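Local coordinates for uncharacterized ParM protein (Staphylococcus aureus, PDB 3JS6) that probably assembles into actin-like filaments that drive the segregation of plasmid DNA, at residues 4-9 / 329-334. Residues are numbered along the deposited sequence; the frame is centred on the assembly and turned at random.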
ATOM      1  N   VAL A   4     -15.732  18.501  -2.954  1.00 36.28           N
ATOM      2  CA  VAL A   4     -14.935  17.341  -3.364  1.00 31.47           C
ATOM      3  C   VAL A   4     -13.875  16.874  -2.356  1.00 29.63           C
ATOM      4  O   VAL A   4     -13.119  17.667  -1.810  1.00 28.77           O
ATOM      5  CB  VAL A   4     -14.263  17.632  -4.707  1.00 29.88           C
ATOM      6  CG1 VAL A   4     -13.516  16.416  -5.197  1.00 26.63           C
ATOM      7  CG2 VAL A   4     -15.317  18.083  -5.738  1.00 33.58           C
ATOM      8  N   TYR A   5     -13.834  15.570  -2.124  1.00 20.86           N
ATOM      9  CA  TYR A   5     -12.884  14.962  -1.189  1.00 19.64           C
ATOM     10  C   TYR A   5     -11.812  14.177  -1.925  1.00 23.87           C
ATOM     11  O   TYR A   5     -12.013  13.777  -3.063  1.00 22.48           O
ATOM     12  CB  TYR A   5     -13.612  14.008  -0.258  1.00 17.14           C
ATOM     13  CG  TYR A   5     -14.604  14.679   0.633  1.00 29.57           C
ATOM     14  CD1 TYR A   5     -15.975  14.618   0.357  1.00 29.75           C
ATOM     15  CD2 TYR A   5     -14.185  15.392   1.749  1.00 33.95           C
ATOM     16  CE1 TYR A   5     -16.894  15.252   1.181  1.00 32.53           C
ATOM     17  CE2 TYR A   5     -15.096  16.029   2.572  1.00 29.88           C
ATOM     18  CZ  TYR A   5     -16.445  15.956   2.286  1.00 29.82           C
ATOM     19  OH  TYR A   5     -17.351  16.611   3.101  1.00 36.05           O
ATOM     20  N   VAL A   6     -10.678  13.931  -1.272  1.00 21.28           N
ATOM     21  CA  VAL A   6      -9.621  13.187  -1.922  1.00 19.28           C
ATOM     22  C   VAL A   6      -9.467  11.810  -1.280  1.00 22.13           C
ATOM     23  O   VAL A   6      -9.261  11.709  -0.078  1.00 22.91           O
ATOM     24  CB  VAL A   6      -8.276  13.956  -1.842  1.00 25.95           C
ATOM     25  CG1 VAL A   6      -7.120  13.069  -2.302  1.00 24.75           C
ATOM     26  CG2 VAL A   6      -8.343  15.207  -2.745  1.00 23.50           C
HETATM   27  N   MSE A   7      -9.618  10.761  -2.079  1.00 19.09           N
HETATM   28  CA  MSE A   7      -9.446   9.389  -1.593  1.00 16.96           C
HETATM   29  C   MSE A   7      -8.097   8.903  -2.093  1.00 19.05           C
HETATM   30  O   MSE A   7      -7.834   8.964  -3.297  1.00 23.16           O
HETATM   31  CB  MSE A   7     -10.488   8.434  -2.154  1.00 19.94           C
HETATM   32  CG  MSE A   7     -11.910   8.552  -1.602  1.00 24.11           C
HETATM   33 SE   MSE A   7     -13.030   7.120  -2.410  1.00 29.27          SE
HETATM   34  CE  MSE A   7     -14.610   7.317  -1.354  1.00 26.93           C
ATOM     35  N   ALA A   8      -7.254   8.414  -1.177  1.00 18.60           N
ATOM     36  CA  ALA A   8      -5.954   7.886  -1.542  1.00 14.71           C
ATOM     37  C   ALA A   8      -6.035   6.404  -1.187  1.00 15.84           C
ATOM     38  O   ALA A   8      -6.417   6.049  -0.076  1.00 19.64           O
ATOM     39  CB  ALA A   8      -4.861   8.552  -0.761  1.00 19.68           C
ATOM     40  N   LEU A   9      -5.688   5.558  -2.150  1.00 18.30           N
ATOM     41  CA  LEU A   9      -5.776   4.104  -1.981  1.00 21.73           C
ATOM     42  C   LEU A   9      -4.517   3.424  -2.449  1.00 20.43           C
ATOM     43  O   LEU A   9      -3.906   3.850  -3.421  1.00 22.27           O
ATOM     44  CB  LEU A   9      -6.948   3.558  -2.789  1.00 20.73           C
ATOM     45  CG  LEU A   9      -8.336   3.805  -2.194  1.00 20.89           C
ATOM     46  CD1 LEU A   9      -9.438   3.510  -3.243  1.00 20.64           C
ATOM     47  CD2 LEU A   9      -8.502   2.895  -0.950  1.00 19.36           C
ATOM     48  N   GLY A 329       1.562   9.899  -0.176  1.00 18.05           N
ATOM     49  CA  GLY A 329       2.106  10.482  -1.393  1.00 19.53           C
ATOM     50  C   GLY A 329       1.021  10.657  -2.444  1.00 20.66           C
ATOM     51  O   GLY A 329       0.943  11.704  -3.099  1.00 22.32           O
ATOM     52  N   TYR A 330       0.187   9.636  -2.623  1.00 21.37           N
ATOM     53  CA  TYR A 330      -0.898   9.703  -3.608  1.00 17.31           C
ATOM     54  C   TYR A 330      -1.869  10.818  -3.219  1.00 20.78           C
ATOM     55  O   TYR A 330      -2.402  11.513  -4.086  1.00 22.37           O
ATOM     56  CB  TYR A 330      -1.701   8.390  -3.670  1.00 22.46           C
ATOM     57  CG  TYR A 330      -0.904   7.137  -3.984  1.00 19.30           C
ATOM     58  CD1 TYR A 330      -1.380   5.884  -3.583  1.00 21.22           C
ATOM     59  CD2 TYR A 330       0.300   7.198  -4.694  1.00 15.82           C
ATOM     60  CE1 TYR A 330      -0.691   4.707  -3.877  1.00 15.28           C
ATOM     61  CE2 TYR A 330       1.009   6.021  -4.997  1.00 24.08           C
ATOM     62  CZ  TYR A 330       0.501   4.783  -4.585  1.00 26.86           C
ATOM     63  OH  TYR A 330       1.166   3.610  -4.882  1.00 25.96           O
ATOM     64  N   GLU A 331      -2.101  10.989  -1.919  1.00 20.27           N
ATOM     65  CA  GLU A 331      -3.035  12.027  -1.461  1.00 19.30           C
ATOM     66  C   GLU A 331      -2.620  13.422  -1.935  1.00 24.23           C
ATOM     67  O   GLU A 331      -3.468  14.227  -2.328  1.00 23.01           O
ATOM     68  CB  GLU A 331      -3.149  12.004   0.051  1.00 23.55           C
ATOM     69  CG  GLU A 331      -4.051  13.076   0.617  1.00 22.21           C
ATOM     70  CD  GLU A 331      -4.250  12.916   2.115  1.00 32.95           C
ATOM     71  OE1 GLU A 331      -3.238  12.879   2.848  1.00 39.89           O
ATOM     72  OE2 GLU A 331      -5.419  12.828   2.557  1.00 31.44           O
ATOM     73  N   LYS A 332      -1.322  13.707  -1.913  1.00 19.55           N
ATOM     74  CA  LYS A 332      -0.838  15.009  -2.381  1.00 22.92           C
ATOM     75  C   LYS A 332      -1.185  15.234  -3.865  1.00 24.67           C
ATOM     76  O   LYS A 332      -1.592  16.327  -4.256  1.00 23.35           O
ATOM     77  CB  LYS A 332       0.668  15.128  -2.132  1.00 20.10           C
ATOM     78  CG  LYS A 332       0.998  15.156  -0.636  1.00 23.09           C
ATOM     79  CD  LYS A 332       2.489  14.978  -0.382  1.00 25.19           C
ATOM     80  CE  LYS A 332       2.789  14.962   1.106  1.00 24.70           C
ATOM     81  NZ  LYS A 332       4.266  14.891   1.343  1.00 27.58           N
ATOM     82  N   LEU A 333      -1.031  14.206  -4.687  1.00 20.89           N
ATOM     83  CA  LEU A 333      -1.363  14.312  -6.107  1.00 18.69           C
ATOM     84  C   LEU A 333      -2.882  14.453  -6.245  1.00 24.11           C
ATOM     85  O   LEU A 333      -3.382  15.121  -7.159  1.00 23.98           O
ATOM     86  CB  LEU A 333      -0.893  13.054  -6.868  1.00 25.89           C
ATOM     87  CG  LEU A 333       0.626  12.828  -6.973  1.00 17.97           C
ATOM     88  CD1 LEU A 333       0.905  11.534  -7.725  1.00 25.46           C
ATOM     89  CD2 LEU A 333       1.271  14.013  -7.718  1.00 24.47           C
ATOM     90  N   GLY A 334      -3.610  13.807  -5.338  1.00 22.96           N
ATOM     91  CA  GLY A 334      -5.061  13.884  -5.361  1.00 18.64           C
ATOM     92  C   GLY A 334      -5.527  15.312  -5.080  1.00 23.35           C
ATOM     93  O   GLY A 334      -6.516  15.763  -5.667  1.00 20.83           O
TER
HETATM   94  O   HOH W   1      -8.030  13.197   1.731  1.00 24.71           O
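Val6 drives both of its methyls into the backbone of the helix 329-334, which runs roughly antiparallel to the strand 4-9, at 149°. CG1, set anti to the Val6 backbone N (chi1 170°), reaches the helix at Gly334 CA, 3.8 Å away, while CG2 lies 3.5 Å from Gly334 O. The valine methyls thus lie directly on the backbone of Gly334, which has no side chain. Two residues on, Ala8 CB rests against the previous turn, 3.9 Å from Glu331 CB and a little farther from Tyr330 CB.

At the end of the contact Leu9 takes part through its carbonyl, since its side chain points to the other side of the sheet, onto Leu103 of helix 90-104. Leu9 O meets the Tyr330 ring at its edge, near the ring plane, 3.2 Å from CD1; the same oxygen accepts a hydrogen bond from Thr118. Glu331 extends along the flank, and a water donates to both Val6 O (2.6 Å) and Glu331 OE2 (2.8 Å). Its other oxygen, OE1, forms a salt bridge with Lys19 of the adjacent strand.

Helix 325-342 thus packs against one face of the N-terminal actin-like domain's sheet, and helix 90-104 against the other. Van der Waals contacts carry the direct contact, largely methyls on helix backbone plus a carbonyl at a ring edge, with the polar link left to water and a carboxylate whose charge Lys19 probably balances.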